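PDB 5I1V: CrmK from Actinoalloteichus sp. WH1-2216-6, which is a flavoenzyme oxidase with covalently bound FAD that takes part in recycling shunt products in caerulomycin biosynthesis. Local coordinates for residues A[19-33]-A[55-68]. Numbering follows the deposited sequence.
Sequences LARADNYRFVAQPEY and KRLTVRSGGHCGEA. With FAD (flavin-adenine dinucleotide), chain E.
Asp23 and His64 meet where segment 19-33, mostly the loop between helix 15-19 and strand 33-36, backs the FAD-binding loop that follows strand 57-60, in the FAD-linked oxidase (PCMH-type) fold. His64 ND1 is covalently bonded to FAD C8M at 1.8 Å, and backbone N atoms of Ser61 to Cys65 hydrogen-bond to the FAD diphosphate.

Two CH-pi contacts carry the packing. Asp23 CB sits over one face of the His64 imidazole, 4.0 Å from its centroid. The carboxylate of Asp23 lies over the ring, its plane 23° from the imidazole plane, because chi1 of 179° turns CG away from the backbone N; Arg340 pairs with Asp23 OD2. Farther along, Ala68 CB makes the second CH-pi contact over one face of the Phe27 ring, 3.9 Å from the centroid, and Arg26 CB covers the opposite face. Gly66 O comes to the ring edge, 3.5 Å from Phe27 CE2. With an alanine at Phe27 the ring is lost, which would probably open a gap between Arg26 CB and Ala68 CB and leave Gly66 O without the ring edge it meets.

Among the hydrogen bonds, Asp23 N donates to Gly63 O at 3.2 Å. Gly63 has a positive phi, and a CB there would clash with Ala22 CB. Arg60 reaches Leu19 O edge-on with both NH1 and NH2, each bond weak; its stronger partner is Asp80. Asn24 OD1 accepts from Arg26 N in an Asx turn, within the type I beta turn from Asn24 to Phe27. Water bridges Arg26 NH1 to Gly66 O, weakly on the arginine side.

A salt bridge joins the far ends of the segments. Extended Lys55 meets extended Glu32 at about a right angle, and Lys55 NZ approaches the syn lone pair of Glu32 OE2 at 2.9 Å, with a weaker bond to Glu32 OE1 at 3.2 Å.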
# COMPACT_ATOMS: atom_id res chain seq x y z
N LEU A 19 0.90 15.93 -9.11
CA LEU A 19 -0.56 15.93 -9.20
C LEU A 19 -1.12 15.63 -10.59
O LEU A 19 -2.26 15.21 -10.70
CB LEU A 19 -1.13 17.26 -8.68
CG LEU A 19 -0.86 17.48 -7.19
CD1 LEU A 19 -1.30 18.87 -6.83
CD2 LEU A 19 -1.62 16.45 -6.37
N ALA A 20 -0.34 15.85 -11.63
CA ALA A 20 -0.78 15.63 -12.98
C ALA A 20 -0.88 14.15 -13.35
O ALA A 20 -1.58 13.81 -14.32
CB ALA A 20 0.13 16.33 -13.92
N ARG A 21 -0.21 13.29 -12.57
CA ARG A 21 -0.13 11.87 -12.81
C ARG A 21 -0.96 11.09 -11.79
O ARG A 21 -1.00 11.45 -10.63
CB ARG A 21 1.33 11.45 -12.75
CG ARG A 21 2.11 11.98 -13.93
CD ARG A 21 3.56 12.26 -13.63
NE ARG A 21 4.19 12.56 -14.91
CZ ARG A 21 4.23 13.76 -15.50
NH1 ARG A 21 4.77 13.85 -16.70
NH2 ARG A 21 3.78 14.88 -14.89
N ALA A 22 -1.73 10.11 -12.24
CA ALA A 22 -2.49 9.31 -11.29
C ALA A 22 -2.27 7.88 -11.73
O ALA A 22 -1.20 7.58 -12.28
CB ALA A 22 -3.95 9.73 -11.27
N ASP A 23 -3.23 6.98 -11.52
CA ASP A 23 -2.96 5.56 -11.69
C ASP A 23 -2.63 5.16 -13.13
O ASP A 23 -1.95 4.14 -13.39
CB ASP A 23 -4.15 4.74 -11.21
CG ASP A 23 -3.92 3.24 -11.38
OD1 ASP A 23 -2.94 2.75 -10.79
OD2 ASP A 23 -4.68 2.59 -12.16
N ASN A 24 -3.12 5.92 -14.10
CA ASN A 24 -2.88 5.56 -15.50
C ASN A 24 -1.99 6.61 -16.16
O ASN A 24 -2.48 7.71 -16.49
CB ASN A 24 -4.20 5.36 -16.25
CG ASN A 24 -4.01 4.64 -17.57
OD1 ASN A 24 -2.91 4.68 -18.13
ND2 ASN A 24 -5.09 4.06 -18.11
N TYR A 25 -0.71 6.26 -16.39
CA TYR A 25 0.28 7.19 -16.95
C TYR A 25 0.04 7.56 -18.43
O TYR A 25 0.70 8.46 -18.96
CB TYR A 25 1.76 6.73 -16.70
CG TYR A 25 2.42 7.34 -15.44
CD1 TYR A 25 1.76 7.34 -14.23
CD2 TYR A 25 3.69 7.93 -15.48
CE1 TYR A 25 2.34 7.88 -13.07
CE2 TYR A 25 4.28 8.50 -14.32
CZ TYR A 25 3.59 8.46 -13.12
OH TYR A 25 4.11 9.02 -11.93
N ARG A 26 -0.95 6.93 -19.07
CA ARG A 26 -1.33 7.37 -20.39
C ARG A 26 -1.96 8.76 -20.34
O ARG A 26 -1.95 9.46 -21.33
CB ARG A 26 -2.27 6.38 -21.07
CG ARG A 26 -1.68 4.99 -21.29
CD ARG A 26 -2.74 3.95 -21.63
NE ARG A 26 -3.49 4.44 -22.72
CZ ARG A 26 -4.78 4.31 -22.96
NH1 ARG A 26 -5.63 3.57 -22.23
NH2 ARG A 26 -5.22 4.96 -24.01
N PHE A 27 -2.51 9.15 -19.19
CA PHE A 27 -3.25 10.42 -19.12
C PHE A 27 -2.62 11.36 -18.14
O PHE A 27 -2.80 11.21 -16.94
CB PHE A 27 -4.69 10.15 -18.75
CG PHE A 27 -5.30 9.07 -19.55
CD1 PHE A 27 -5.29 9.13 -20.92
CD2 PHE A 27 -5.87 7.99 -18.92
CE1 PHE A 27 -5.85 8.09 -21.69
CE2 PHE A 27 -6.44 6.97 -19.68
CZ PHE A 27 -6.43 7.03 -21.04
N VAL A 28 -1.89 12.33 -18.65
CA VAL A 28 -1.23 13.30 -17.80
C VAL A 28 -2.05 14.58 -17.90
O VAL A 28 -2.24 15.12 -18.96
CB VAL A 28 0.25 13.46 -18.23
CG1 VAL A 28 0.92 14.64 -17.55
CG2 VAL A 28 1.01 12.14 -17.94
N ALA A 29 -2.54 15.08 -16.78
CA ALA A 29 -3.35 16.30 -16.81
C ALA A 29 -2.54 17.57 -17.02
O ALA A 29 -1.38 17.66 -16.59
CB ALA A 29 -4.12 16.41 -15.51
N GLN A 30 -3.16 18.60 -17.58
CA GLN A 30 -2.51 19.90 -17.64
C GLN A 30 -3.45 21.06 -17.36
O GLN A 30 -3.67 21.93 -18.21
CB GLN A 30 -1.72 20.09 -18.96
CG GLN A 30 -2.42 19.59 -20.16
CD GLN A 30 -1.51 19.62 -21.38
OE1 GLN A 30 -0.58 20.47 -21.48
NE2 GLN A 30 -1.75 18.70 -22.32
N PRO A 31 -4.02 21.10 -16.15
CA PRO A 31 -4.89 22.25 -15.85
C PRO A 31 -4.12 23.56 -15.63
O PRO A 31 -2.91 23.59 -15.40
CB PRO A 31 -5.57 21.78 -14.56
CG PRO A 31 -4.47 21.07 -13.88
CD PRO A 31 -3.90 20.23 -14.99
N GLU A 32 -4.86 24.66 -15.67
CA GLU A 32 -4.42 25.93 -15.16
C GLU A 32 -3.88 25.80 -13.74
O GLU A 32 -2.85 26.39 -13.38
CB GLU A 32 -5.62 26.87 -15.10
CG GLU A 32 -5.32 28.30 -15.43
CD GLU A 32 -6.52 29.20 -15.15
OE1 GLU A 32 -6.30 30.20 -14.43
OE2 GLU A 32 -7.65 28.89 -15.62
N TYR A 33 -4.63 25.07 -12.91
CA TYR A 33 -4.19 24.80 -11.59
C TYR A 33 -4.91 23.58 -11.04
O TYR A 33 -5.99 23.21 -11.51
CB TYR A 33 -4.39 26.04 -10.67
CG TYR A 33 -5.77 26.58 -10.57
CD1 TYR A 33 -6.65 26.14 -9.61
CD2 TYR A 33 -6.19 27.55 -11.44
CE1 TYR A 33 -7.92 26.68 -9.50
CE2 TYR A 33 -7.46 28.06 -11.38
CZ TYR A 33 -8.32 27.63 -10.40
OH TYR A 33 -9.60 28.14 -10.35
N LYS A 55 -14.88 27.99 -16.76
CA LYS A 55 -13.78 26.98 -16.79
C LYS A 55 -14.26 25.58 -16.66
O LYS A 55 -15.19 25.26 -15.90
CB LYS A 55 -12.81 27.23 -15.63
CG LYS A 55 -12.27 28.63 -15.64
CD LYS A 55 -11.13 28.87 -14.66
CE LYS A 55 -10.45 30.17 -15.10
NZ LYS A 55 -9.44 30.60 -14.13
N ARG A 56 -13.57 24.68 -17.36
CA ARG A 56 -13.90 23.26 -17.30
C ARG A 56 -13.25 22.67 -16.03
O ARG A 56 -12.03 22.73 -15.90
CB ARG A 56 -13.33 22.61 -18.56
CG ARG A 56 -13.47 21.12 -18.61
CD ARG A 56 -14.93 20.70 -18.82
NE ARG A 56 -15.02 19.28 -18.51
CZ ARG A 56 -14.50 18.33 -19.29
NH1 ARG A 56 -13.91 18.63 -20.45
NH2 ARG A 56 -14.59 17.05 -18.91
N LEU A 57 -14.08 22.08 -15.16
CA LEU A 57 -13.66 21.56 -13.89
C LEU A 57 -13.91 20.07 -13.81
O LEU A 57 -14.96 19.58 -14.27
CB LEU A 57 -14.42 22.29 -12.79
CG LEU A 57 -13.99 21.93 -11.36
CD1 LEU A 57 -14.00 23.14 -10.44
CD2 LEU A 57 -14.92 20.86 -10.83
N THR A 58 -12.93 19.34 -13.27
CA THR A 58 -13.16 17.95 -12.89
C THR A 58 -12.62 17.74 -11.49
O THR A 58 -11.79 18.51 -10.98
CB THR A 58 -12.46 16.96 -13.84
OG1 THR A 58 -11.06 17.27 -13.90
CG2 THR A 58 -13.11 16.98 -15.30
N VAL A 59 -13.08 16.64 -10.90
CA VAL A 59 -12.71 16.26 -9.57
C VAL A 59 -11.95 14.94 -9.54
O VAL A 59 -12.29 14.00 -10.22
CB VAL A 59 -13.96 16.01 -8.74
CG1 VAL A 59 -13.60 15.72 -7.29
CG2 VAL A 59 -14.86 17.21 -8.86
N ARG A 60 -10.92 14.89 -8.72
CA ARG A 60 -10.20 13.67 -8.52
C ARG A 60 -10.26 13.27 -7.03
O ARG A 60 -10.01 14.12 -6.20
CB ARG A 60 -8.77 13.90 -8.81
CG ARG A 60 -8.04 12.57 -8.79
CD ARG A 60 -6.62 12.81 -8.78
NE ARG A 60 -6.15 13.05 -10.12
CZ ARG A 60 -5.24 13.98 -10.39
NH1 ARG A 60 -4.79 14.81 -9.39
NH2 ARG A 60 -4.79 14.08 -11.66
N SER A 61 -10.53 12.01 -6.74
CA SER A 61 -10.48 11.52 -5.38
C SER A 61 -9.25 10.61 -5.28
O SER A 61 -8.19 11.07 -4.83
CB SER A 61 -11.81 10.88 -4.96
OG SER A 61 -12.81 11.90 -4.94
N GLY A 62 -9.38 9.37 -5.71
CA GLY A 62 -8.25 8.45 -5.71
C GLY A 62 -7.45 8.29 -6.97
O GLY A 62 -6.36 7.64 -6.96
N GLY A 63 -7.92 8.87 -8.06
CA GLY A 63 -7.15 8.80 -9.30
C GLY A 63 -7.14 7.48 -10.04
O GLY A 63 -6.33 7.31 -10.95
N HIS A 64 -8.04 6.57 -9.72
CA HIS A 64 -8.07 5.28 -10.40
C HIS A 64 -8.82 5.20 -11.68
O HIS A 64 -8.94 4.10 -12.24
CB HIS A 64 -8.54 4.21 -9.41
CG HIS A 64 -7.40 3.65 -8.69
ND1 HIS A 64 -6.74 2.53 -9.14
CD2 HIS A 64 -6.67 4.13 -7.66
CE1 HIS A 64 -5.66 2.33 -8.39
NE2 HIS A 64 -5.60 3.29 -7.50
N CYS A 65 -9.31 6.33 -12.19
CA CYS A 65 -10.17 6.25 -13.42
C CYS A 65 -9.38 5.51 -14.50
O CYS A 65 -8.22 5.86 -14.72
CB CYS A 65 -10.40 7.62 -14.00
SG CYS A 65 -11.69 7.69 -15.26
N GLY A 66 -10.03 4.61 -15.21
CA GLY A 66 -9.41 3.91 -16.33
C GLY A 66 -9.30 4.74 -17.60
O GLY A 66 -8.54 4.41 -18.46
N GLU A 67 -9.98 5.87 -17.69
CA GLU A 67 -9.89 6.74 -18.87
C GLU A 67 -9.50 8.15 -18.43
O GLU A 67 -9.28 8.38 -17.25
CB GLU A 67 -11.24 6.81 -19.56
CG GLU A 67 -11.70 5.52 -20.21
CD GLU A 67 -10.93 5.16 -21.49
OE1 GLU A 67 -11.39 4.22 -22.17
OE2 GLU A 67 -9.89 5.78 -21.82
N ALA A 68 -9.45 9.07 -19.38
CA ALA A 68 -8.97 10.42 -19.15
C ALA A 68 -10.10 11.35 -18.70
O ALA A 68 -10.13 12.51 -19.07
CB ALA A 68 -8.37 10.99 -20.43
PA FAD E . -10.83 9.14 -9.88
O1A FAD E . -9.93 8.89 -11.07
O2A FAD E . -10.35 10.19 -8.92
O5B FAD E . -12.29 9.47 -10.36
C5B FAD E . -13.08 8.55 -11.11
C4B FAD E . -14.24 9.31 -11.77
O4B FAD E . -15.11 9.75 -10.71
C3B FAD E . -13.91 10.58 -12.53
O3B FAD E . -14.92 10.80 -13.49
C2B FAD E . -14.00 11.65 -11.48
O2B FAD E . -14.05 13.01 -11.92
C1B FAD E . -15.18 11.15 -10.64
N9A FAD E . -15.03 11.52 -9.21
C8A FAD E . -13.98 11.30 -8.36
N7A FAD E . -14.22 11.91 -7.15
C5A FAD E . -15.41 12.48 -7.27
C6A FAD E . -16.21 13.24 -6.35
N6A FAD E . -15.74 13.41 -5.13
N1A FAD E . -17.39 13.70 -6.80
C2A FAD E . -17.81 13.51 -8.06
N3A FAD E . -17.13 12.76 -8.97
C4A FAD E . -15.91 12.30 -8.59
N1 FAD E . -14.02 -1.07 -8.57
C2 FAD E . -14.76 -1.99 -7.92
O2 FAD E . -15.99 -1.88 -7.86
N3 FAD E . -14.21 -3.07 -7.30
C4 FAD E . -12.92 -3.35 -7.31
O4 FAD E . -12.46 -4.33 -6.69
C4X FAD E . -12.03 -2.40 -7.98
N5 FAD E . -10.69 -2.62 -8.02
C5X FAD E . -9.90 -1.67 -8.55
C6 FAD E . -8.51 -1.80 -8.46
C7 FAD E . -7.63 -0.86 -9.01
C7M FAD E . -6.12 -1.07 -8.86
C8 FAD E . -8.24 0.30 -9.69
C8M FAD E . -7.38 1.35 -10.33
C9 FAD E . -9.62 0.45 -9.80
C9A FAD E . -10.48 -0.50 -9.25
N10 FAD E . -11.87 -0.37 -9.33
C10 FAD E . -12.68 -1.28 -8.66
C1' FAD E . -12.51 0.62 -10.20
C2' FAD E . -12.83 1.86 -9.44
O2' FAD E . -14.03 1.65 -8.72
C3' FAD E . -12.94 3.06 -10.33
O3' FAD E . -11.69 3.23 -11.04
C4' FAD E . -13.32 4.32 -9.53
O4' FAD E . -14.02 5.20 -10.41
C5' FAD E . -12.09 4.99 -8.95
O5' FAD E . -12.51 6.09 -8.15
P FAD E . -11.37 7.13 -7.77
O1P FAD E . -10.18 6.42 -7.22
O2P FAD E . -11.97 8.24 -6.96
O3P FAD E . -10.97 7.70 -9.23
O HOH W 1 -6.30 3.36 -13.93
O HOH W 2 -8.58 4.85 -23.75
O HOH W 3 -8.06 3.33 -20.90